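Local coordinates for putative glycoside hydrolase (Parabacteroides distasonis ATCC 8503, PDB 3GYC), which is a putative glycoside hydrolase of the cellulase-like TIM-barrel group, probably cleaving glycosidic bonds in carbohydrates, at residues A[25-30]-A[57-62]; A[233-238]-A[305-310]. All blocks are in the same frame, centred on the assembly; numbering follows the deposited sequence.

Interaction 1: A[25-30]-A[57-62]. With EDO (1,2-ethanediol), chain D.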
loop_
_atom_site.group_PDB
_atom_site.type_symbol
_atom_site.label_atom_id
_atom_site.label_comp_id
_atom_site.label_asym_id
_atom_site.label_seq_id
_atom_site.Cartn_x
_atom_site.Cartn_y
_atom_site.Cartn_z
ATOM N N SER A 25 -9.603 -5.294 2.270
ATOM C CA SER A 25 -10.789 -5.019 3.061
ATOM C C SER A 25 -12.008 -4.573 2.208
ATOM O O SER A 25 -13.138 -4.875 2.555
ATOM C CB SER A 25 -10.482 -3.994 4.142
ATOM O OG SER A 25 -9.468 -4.413 5.042
ATOM N N TRP A 26 -11.773 -3.891 1.084
ATOM C CA TRP A 26 -12.842 -3.412 0.242
ATOM C C TRP A 26 -13.771 -4.549 -0.211
ATOM O O TRP A 26 -14.984 -4.333 -0.394
ATOM C CB TRP A 26 -12.255 -2.650 -1.003
ATOM C CG TRP A 26 -11.605 -3.575 -1.990
ATOM C CD1 TRP A 26 -10.332 -4.019 -1.971
ATOM C CD2 TRP A 26 -12.228 -4.203 -3.118
ATOM N NE1 TRP A 26 -10.118 -4.905 -3.006
ATOM C CE2 TRP A 26 -11.253 -5.005 -3.744
ATOM C CE3 TRP A 26 -13.501 -4.175 -3.648
ATOM C CZ2 TRP A 26 -11.523 -5.759 -4.870
ATOM C CZ3 TRP A 26 -13.773 -4.903 -4.746
ATOM C CH2 TRP A 26 -12.795 -5.692 -5.357
ATOM N N LEU A 27 -13.196 -5.731 -0.431
ATOM C CA LEU A 27 -13.988 -6.871 -0.880
ATOM C C LEU A 27 -14.391 -7.756 0.298
ATOM O O LEU A 27 -15.519 -8.262 0.316
ATOM C CB LEU A 27 -13.182 -7.686 -1.906
ATOM C CG LEU A 27 -13.900 -8.833 -2.595
ATOM C CD1 LEU A 27 -15.159 -8.308 -3.311
ATOM C CD2 LEU A 27 -12.889 -9.594 -3.540
ATOM N N GLU A 28 -13.497 -7.938 1.261
ATOM C CA GLU A 28 -13.711 -8.893 2.361
ATOM C C GLU A 28 -14.546 -8.446 3.535
ATOM O O GLU A 28 -15.248 -9.252 4.118
ATOM C CB GLU A 28 -12.366 -9.350 2.901
ATOM C CG GLU A 28 -11.719 -10.284 1.909
ATOM C CD GLU A 28 -10.362 -10.780 2.343
ATOM O OE1 GLU A 28 -10.192 -11.142 3.526
ATOM O OE2 GLU A 28 -9.479 -10.923 1.462
ATOM N N ARG A 29 -14.462 -7.157 3.867
ATOM C CA ARG A 29 -15.105 -6.648 5.091
ATOM C C ARG A 29 -16.466 -6.161 4.837
ATOM O O ARG A 29 -16.769 -4.945 4.890
ATOM C CB ARG A 29 -14.218 -5.591 5.735
ATOM C CG ARG A 29 -12.948 -6.151 6.304
ATOM C CD ARG A 29 -12.258 -5.136 7.268
ATOM N NE ARG A 29 -13.034 -4.907 8.488
ATOM C CZ ARG A 29 -12.921 -5.581 9.628
ATOM N NH1 ARG A 29 -12.153 -6.642 9.747
ATOM N NH2 ARG A 29 -13.719 -5.275 10.637
ATOM N N ARG A 30 -17.314 -7.133 4.474
ATOM C CA ARG A 30 -18.674 -6.812 4.077
ATOM C C ARG A 30 -19.746 -7.642 4.801
ATOM O O ARG A 30 -20.875 -7.731 4.356
ATOM C CB ARG A 30 -18.782 -6.883 2.562
ATOM C CG ARG A 30 -17.661 -6.131 1.852
ATOM C CD ARG A 30 -17.915 -6.110 0.372
ATOM N NE ARG A 30 -18.910 -5.106 -0.024
ATOM C CZ ARG A 30 -19.662 -5.155 -1.115
ATOM N NH1 ARG A 30 -19.675 -6.221 -1.896
ATOM N NH2 ARG A 30 -20.436 -4.137 -1.420
ATOM N N ASP A 57 -6.275 -4.344 -3.362
ATOM C CA ASP A 57 -5.876 -5.662 -3.852
ATOM C C ASP A 57 -6.828 -6.033 -5.000
ATOM O O ASP A 57 -8.069 -5.998 -4.834
ATOM C CB ASP A 57 -5.955 -6.687 -2.733
ATOM C CG ASP A 57 -5.263 -8.002 -3.112
ATOM O OD1 ASP A 57 -5.197 -8.342 -4.314
ATOM O OD2 ASP A 57 -4.699 -8.638 -2.206
ATOM N N ALA A 58 -6.249 -6.390 -6.155
ATOM C CA ALA A 58 -7.006 -6.762 -7.371
ATOM C C ALA A 58 -7.270 -8.293 -7.437
ATOM O O ALA A 58 -7.990 -8.742 -8.341
ATOM C CB ALA A 58 -6.228 -6.345 -8.611
ATOM N N TYR A 59 -6.659 -9.064 -6.513
ATOM C CA TYR A 59 -6.788 -10.550 -6.490
ATOM C C TYR A 59 -6.586 -11.124 -7.906
ATOM O O TYR A 59 -7.422 -11.916 -8.397
ATOM C CB TYR A 59 -8.162 -10.958 -5.995
ATOM C CG TYR A 59 -8.566 -10.555 -4.590
ATOM C CD1 TYR A 59 -9.087 -9.305 -4.318
ATOM C CD2 TYR A 59 -8.513 -11.481 -3.537
ATOM C CE1 TYR A 59 -9.507 -8.961 -3.025
ATOM C CE2 TYR A 59 -8.912 -11.143 -2.245
ATOM C CZ TYR A 59 -9.427 -9.891 -1.995
ATOM O OH TYR A 59 -9.850 -9.554 -0.719
ATOM N N PRO A 60 -5.480 -10.752 -8.569
ATOM C CA PRO A 60 -5.230 -11.168 -9.981
ATOM C C PRO A 60 -5.156 -12.673 -10.152
ATOM O O PRO A 60 -5.618 -13.225 -11.149
ATOM C CB PRO A 60 -3.857 -10.569 -10.286
ATOM C CG PRO A 60 -3.181 -10.443 -8.951
ATOM C CD PRO A 60 -4.259 -10.335 -7.876
ATOM N N HIS A 61 -4.544 -13.331 -9.185
ATOM C CA HIS A 61 -4.449 -14.784 -9.161
ATOM C C HIS A 61 -5.814 -15.491 -9.193
ATOM O O HIS A 61 -5.979 -16.516 -9.885
ATOM C CB HIS A 61 -3.575 -15.243 -7.973
ATOM C CG HIS A 61 -4.108 -14.890 -6.625
ATOM N ND1 HIS A 61 -4.349 -13.586 -6.224
ATOM C CD2 HIS A 61 -4.359 -15.666 -5.544
ATOM C CE1 HIS A 61 -4.776 -13.598 -4.976
ATOM N NE2 HIS A 61 -4.782 -14.840 -4.536
ATOM N N LEU A 62 -6.787 -14.956 -8.482
ATOM C CA LEU A 62 -8.128 -15.499 -8.451
ATOM C C LEU A 62 -8.862 -15.166 -9.747
ATOM O O LEU A 62 -9.523 -16.038 -10.342
ATOM C CB LEU A 62 -8.896 -14.997 -7.225
ATOM C CG LEU A 62 -8.285 -15.332 -5.852
ATOM C CD1 LEU A 62 -9.242 -14.941 -4.730
ATOM C CD2 LEU A 62 -7.865 -16.828 -5.761
HETATM C C1 EDO D . -14.137 -7.939 13.619
HETATM O O1 EDO D . -14.482 -6.668 13.038
HETATM C C2 EDO D . -12.648 -8.130 13.571
HETATM O O2 EDO D . -12.048 -7.721 12.327
#
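Tyr59 points its ring at helix 25-28 and meets it at one face and at the hydroxyl. Leu27 lays its methyl CD2 over that face, 4.0 Å from the ring centroid, in a CH-pi contact shifted toward one rim, where Leu27 CD2 is 3.5 Å from Tyr59 CE1. At the far edge Glu28 OE2 lies in the ring plane, its carboxylate turned 51° from the ring; Tyr59 OH donates to Glu28 OE2 at 2.6 Å, on the lone pair facing away from the other oxygen. The same OE2 forms a salt bridge with Arg117, and Ser84 bonds to OE1, so both oxygens of this buried acid are gripped. A phenylalanine in place of Tyr59 would probably leave Glu28 OE2 one donor short and its carboxylate less firmly oriented. Trp26 offers its indole edge instead: with CG between the backbone N and the carbonyl carbon (chi1 72°), NE1 reaches Asp57 O at 3.0 Å, in the carbonyl plane on a lone pair, though the bond is bent to 139° at the hydrogen. Leu27 CB sits over the centre of the indole, 3.6 Å above its plane, so Leu27 touches both aromatic residues, CB on the indole and CD2 on the phenol ring. Asp57 OD1 accepts from Tyr59 N at 2.7 Å, an Asx turn that fixes the backbone just where Tyr59, the N-cap of helix 60-65, sets out. Beyond the helix, Arg29 holds 1,2-ethanediol with two nitrogens, NH1 on O2 and NH2 on O1; Asp81 also bonds this probable crystallisation additive. The arrangement is that of neighbouring loops at the C-terminal ends of strands 17-23 and 53-57 in a TIM barrel, the end where barrel enzymes carry their active sites.

Interaction 2: A[233-238]-A[305-310]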
loop_
_atom_site.group_PDB
_atom_site.type_symbol
_atom_site.label_atom_id
_atom_site.label_comp_id
_atom_site.label_asym_id
_atom_site.label_seq_id
_atom_site.Cartn_x
_atom_site.Cartn_y
_atom_site.Cartn_z
ATOM N N HIS A 233 6.903 3.094 -1.229
ATOM C CA HIS A 233 7.707 2.686 -0.106
ATOM C C HIS A 233 6.947 2.876 1.189
ATOM O O HIS A 233 6.333 3.913 1.416
ATOM C CB HIS A 233 9.047 3.414 -0.070
ATOM C CG HIS A 233 10.116 2.585 0.564
ATOM N ND1 HIS A 233 10.893 1.714 -0.166
ATOM C CD2 HIS A 233 10.441 2.391 1.863
ATOM C CE1 HIS A 233 11.694 1.057 0.656
ATOM N NE2 HIS A 233 11.432 1.444 1.894
ATOM N N HIS A 234 6.963 1.843 2.027
ATOM C CA HIS A 234 6.222 1.870 3.279
ATOM C C HIS A 234 7.153 2.349 4.387
ATOM O O HIS A 234 8.254 1.838 4.522
ATOM C CB HIS A 234 5.622 0.493 3.575
ATOM C CG HIS A 234 4.746 -0.027 2.470
ATOM N ND1 HIS A 234 4.285 -1.329 2.433
ATOM C CD2 HIS A 234 4.268 0.575 1.347
ATOM C CE1 HIS A 234 3.506 -1.485 1.372
ATOM N NE2 HIS A 234 3.508 -0.359 0.675
ATOM N N ILE A 235 6.709 3.358 5.142
ATOM C CA ILE A 235 7.555 4.031 6.138
ATOM C C ILE A 235 6.811 4.260 7.427
ATOM O O ILE A 235 5.839 5.007 7.462
ATOM C CB ILE A 235 8.025 5.423 5.641
ATOM C CG1 ILE A 235 8.914 5.290 4.422
ATOM C CG2 ILE A 235 8.844 6.188 6.714
ATOM C CD1 ILE A 235 9.278 6.639 3.765
ATOM N N TRP A 236 7.301 3.646 8.495
ATOM C CA TRP A 236 6.742 3.843 9.830
ATOM C C TRP A 236 7.820 4.171 10.858
ATOM O O TRP A 236 8.864 3.538 10.867
ATOM C CB TRP A 236 6.086 2.592 10.321
ATOM C CG TRP A 236 4.870 2.128 9.556
ATOM C CD1 TRP A 236 3.579 2.563 9.704
ATOM C CD2 TRP A 236 4.849 1.082 8.628
ATOM N NE1 TRP A 236 2.751 1.837 8.894
ATOM C CE2 TRP A 236 3.511 0.934 8.195
ATOM C CE3 TRP A 236 5.837 0.250 8.089
ATOM C CZ2 TRP A 236 3.131 -0.039 7.259
ATOM C CZ3 TRP A 236 5.456 -0.719 7.136
ATOM C CH2 TRP A 236 4.125 -0.849 6.741
HETATM N N MSE A 237 7.523 5.143 11.715
HETATM C CA MSE A 237 8.347 5.502 12.867
HETATM C C MSE A 237 8.705 4.285 13.724
HETATM O O MSE A 237 9.853 4.131 14.220
HETATM C CB MSE A 237 7.542 6.463 13.747
HETATM C CG MSE A 237 8.219 6.855 15.097
HETATM SE SE MSE A 237 8.153 5.546 16.593
HETATM C CE MSE A 237 6.270 5.458 17.009
ATOM N N ALA A 238 7.703 3.441 13.932
ATOM C CA ALA A 238 7.848 2.254 14.750
ATOM C C ALA A 238 8.943 1.285 14.289
ATOM O O ALA A 238 9.471 0.532 15.115
ATOM C CB ALA A 238 6.502 1.532 14.881
ATOM N N GLU A 305 1.413 3.063 3.221
ATOM C CA GLU A 305 1.530 2.425 4.512
ATOM C C GLU A 305 2.544 3.241 5.331
ATOM O O GLU A 305 3.711 3.298 5.011
ATOM C CB GLU A 305 1.929 0.962 4.335
ATOM C CG GLU A 305 0.941 0.148 3.445
ATOM C CD GLU A 305 1.032 -1.374 3.720
ATOM O OE1 GLU A 305 1.101 -1.746 4.906
ATOM O OE2 GLU A 305 0.990 -2.202 2.776
ATOM N N CYS A 306 2.030 3.887 6.372
ATOM C CA CYS A 306 2.723 4.925 7.083
ATOM C C CYS A 306 1.781 5.408 8.187
ATOM O O CYS A 306 0.637 4.915 8.257
ATOM C CB CYS A 306 2.936 6.055 6.076
ATOM S SG CYS A 306 1.331 6.435 5.223
ATOM N N TRP A 307 2.214 6.309 9.082
ATOM C CA TRP A 307 3.580 6.816 9.206
ATOM C C TRP A 307 4.127 6.539 10.604
ATOM O O TRP A 307 5.311 6.768 10.849
ATOM C CB TRP A 307 3.667 8.357 9.026
ATOM C CG TRP A 307 3.285 8.903 7.663
ATOM C CD1 TRP A 307 2.097 9.426 7.321
ATOM C CD2 TRP A 307 4.115 8.990 6.504
ATOM N NE1 TRP A 307 2.099 9.799 6.005
ATOM C CE2 TRP A 307 3.337 9.560 5.486
ATOM C CE3 TRP A 307 5.437 8.634 6.226
ATOM C CZ2 TRP A 307 3.818 9.771 4.213
ATOM C CZ3 TRP A 307 5.920 8.847 4.966
ATOM C CH2 TRP A 307 5.108 9.408 3.971
ATOM N N GLY A 308 3.267 6.111 11.533
ATOM C CA GLY A 308 3.649 5.928 12.958
ATOM C C GLY A 308 3.826 4.489 13.389
ATOM O O GLY A 308 4.938 3.973 13.413
ATOM N N LEU A 309 2.711 3.837 13.722
ATOM C CA LEU A 309 2.714 2.445 14.117
ATOM C C LEU A 309 2.271 1.629 12.927
ATOM O O LEU A 309 1.433 2.071 12.122
ATOM C CB LEU A 309 1.802 2.194 15.339
ATOM C CG LEU A 309 2.521 2.149 16.689
ATOM C CD1 LEU A 309 3.120 3.477 17.081
ATOM C CD2 LEU A 309 1.603 1.632 17.803
ATOM N N VAL A 310 2.816 0.423 12.811
ATOM C CA VAL A 310 2.427 -0.451 11.714
ATOM C C VAL A 310 1.012 -1.058 11.951
ATOM O O VAL A 310 0.144 -0.995 11.071
ATOM C CB VAL A 310 3.475 -1.581 11.486
ATOM C CG1 VAL A 310 3.070 -2.482 10.325
ATOM C CG2 VAL A 310 4.818 -0.963 11.217
#
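Ile235, Met237 and Ala238 each donate a backbone hydrogen bond across to segment 305-310, which runs parallel to their own. Ile235 N meets Glu305 O at 3.0 Å and Ala238 N meets Gly308 O at 2.9 Å, both nearly in line with the carbonyl. Met237 N approaches Trp307 O from 39° above the carbonyl plane. Ile235 O has no N-H partner in the model; weaker CA-H...O contacts meet it instead, from Cys306 CA at 3.1 Å and Trp307 CA at 3.4 Å. The peptide bond between those two residues is cis, which puts both CA atoms on one side, facing this oxygen. These are the loops that follow strands 231-232 and 301-303 of the TIM barrel, at the C-terminal end of its strands, where such enzymes bind substrate. Glu305, with CG beside its backbone N and anti to the carbonyl carbon, carries that CG over the centre of the His234 imidazole, 3.7 Å from the centroid and only 7° off the normal, in a CH-pi contact. Trp236 is clasped from two sides: Val310 CG2 lies 3.6 Å from the centroid of its five-membered ring, while Glu305 O is over the opposite face, toward the rim. Glu305 OE1 comes in plane to the benzo edge of the same indole, 3.5 Å from Trp236 CZ2, the carboxylate turned 77° from the ring. The polar atoms find bonding partners outside the two segments: Glu305 OE2, also close to His234 CE1, forms a salt bridge with Arg55, His234 ND1 bonds Glu161 and NE2 Glu232, and Trp236 NE1 bonds Asn347. Of the purely apolar pairs, Ile235 CB packs on Trp307 CZ3, and selenomethionine Met237 lies alongside Leu309, CE to CD1 3.7 Å.

How the interactions relate
From the N terminus, strand 17-23 leads into helix 25-28, and interaction 1 closes the first loop when the chain returns through strand 53-57, 26 residues on. Interaction 2 opens much later, after strand 231-232, and closes a 66-residue, mainly helical excursion when strand 301-303 has passed. The two are in series, neither nested nor crossed. Each ties together the loops after two strands adjacent in the barrel sheet, on opposite sides of the chain's centre; their centres are 23 Å apart and their nearest atoms about 10 Å. Arg55, in the strand ending at Asp57 of interaction 1, spans part of that gap by pairing with Glu305 of interaction 2.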